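Local coordinates for HicA3 Toxin (Yersinia pestis, PDB 4P78), which is the toxin of a type II toxin-antitoxin pair, probably an mRNA-cleaving ribonuclease as in other HicA proteins, and is held here in complex with its antitoxin HicB3, at residues Gly26-Thr30 with Thr41-Pro45. Sequence-based numbering, arbitrary orientation.
Sequences GSHVT and TLPYP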
# COMPACT_ATOMS: atom_id res chain seq x y z
N GLY C 26 14.76 8.76 10.26
CA GLY C 26 14.66 8.64 11.70
C GLY C 26 15.63 7.57 12.14
O GLY C 26 16.39 7.05 11.32
N SER C 27 15.63 7.22 13.42
CA SER C 27 16.54 6.19 13.88
C SER C 27 15.78 4.90 14.23
O SER C 27 14.54 4.83 14.21
CB SER C 27 17.40 6.69 15.06
OG SER C 27 16.74 6.58 16.32
N HIS C 28 16.57 3.87 14.50
CA HIS C 28 16.08 2.53 14.76
C HIS C 28 16.86 1.97 15.93
O HIS C 28 18.00 2.39 16.16
CB HIS C 28 16.25 1.61 13.55
CG HIS C 28 15.79 2.22 12.26
ND1 HIS C 28 14.58 1.89 11.69
CD2 HIS C 28 16.37 3.13 11.45
CE1 HIS C 28 14.43 2.59 10.57
NE2 HIS C 28 15.51 3.34 10.40
N VAL C 29 16.27 1.03 16.66
CA VAL C 29 17.02 0.29 17.66
C VAL C 29 16.95 -1.20 17.27
O VAL C 29 15.87 -1.71 16.96
CB VAL C 29 16.46 0.55 19.09
CG1 VAL C 29 17.09 -0.38 20.13
CG2 VAL C 29 16.68 2.01 19.49
N THR C 30 18.10 -1.87 17.21
CA THR C 30 18.12 -3.32 17.02
C THR C 30 18.33 -4.04 18.36
O THR C 30 19.03 -3.55 19.26
CB THR C 30 19.22 -3.79 16.02
OG1 THR C 30 20.53 -3.50 16.51
CG2 THR C 30 19.01 -3.15 14.65
N THR C 41 14.17 -5.32 14.89
CA THR C 41 14.41 -3.94 14.50
C THR C 41 13.17 -3.10 14.79
O THR C 41 12.09 -3.35 14.25
CB THR C 41 14.79 -3.80 12.98
OG1 THR C 41 15.94 -4.59 12.69
CG2 THR C 41 15.07 -2.36 12.62
N LEU C 42 13.35 -2.10 15.66
CA LEU C 42 12.27 -1.21 16.09
C LEU C 42 12.46 0.22 15.62
O LEU C 42 13.58 0.74 15.66
CB LEU C 42 12.16 -1.18 17.62
CG LEU C 42 11.68 -2.42 18.35
CD1 LEU C 42 11.71 -2.16 19.86
CD2 LEU C 42 10.27 -2.71 17.87
N PRO C 43 11.37 0.88 15.20
CA PRO C 43 11.41 2.33 15.00
C PRO C 43 11.60 3.04 16.35
O PRO C 43 11.02 2.60 17.34
CB PRO C 43 10.04 2.66 14.40
CG PRO C 43 9.14 1.58 14.93
CD PRO C 43 10.01 0.33 15.05
N TYR C 44 12.36 4.12 16.39
CA TYR C 44 12.62 4.79 17.67
C TYR C 44 13.01 6.24 17.43
O TYR C 44 13.75 6.55 16.49
CB TYR C 44 13.70 4.01 18.45
CG TYR C 44 14.37 4.76 19.59
CD1 TYR C 44 13.90 4.66 20.90
CD2 TYR C 44 15.48 5.56 19.35
CE1 TYR C 44 14.51 5.35 21.93
CE2 TYR C 44 16.09 6.26 20.37
CZ TYR C 44 15.61 6.15 21.65
OH TYR C 44 16.23 6.85 22.64
N PRO C 45 12.52 7.16 18.28
CA PRO C 45 11.57 6.93 19.37
C PRO C 45 10.12 7.20 18.95
O PRO C 45 9.87 8.06 18.11
CB PRO C 45 12.03 7.94 20.42
CG PRO C 45 12.51 9.12 19.57
CD PRO C 45 13.05 8.54 18.29
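Val29 and Leu42 form the hydrogen-bonded pair at the middle of this antiparallel ladder, Val29 N reaching Leu42 O and Leu42 N returning to Val29 O at 2.9 Å, the latter nearly straight at 173°. Beyond this well-formed pair Tyr44 N makes a longer, tilted bond to Ser27 O, 3.2 Å away and above the carbonyl plane. The Ser27 hydroxyl OG donates to Tyr44 O over 3.0 Å; a chi1 of 83° folds OG back over its own backbone, which brings it both to that oxygen and to the edge of the Tyr44 ring, in plane and 3.4 Å from CD2. Over one face of that ring comes Val29 CG2, a CH-pi contact 4.0 Å from the centroid; on the opposite face Pro45, joined by a cis peptide, lays CB near the rim. On the other face of the sheet Thr30 and Thr41 run side by side, Thr30 CG2 meeting Thr41 OG1 at 3.9 Å. Their hydroxyls turn to different partners: Thr30 OG1 bonds Arg18 of strand 16-22, and Thr41 OG1 bonds His45 of the HicB3 antitoxin, whose Val44 packs on both threonines and on His28. Strands 16-22, 27-33 and 36-44 form an antiparallel sheet that follows helix 3-12 and precedes helix 51-61, the alpha-beta-beta-beta-alpha order of the double-stranded-RNA-binding-like HicA fold; Leu42 rests on Leu6, Ile7 and Leu10 of helix 3-12.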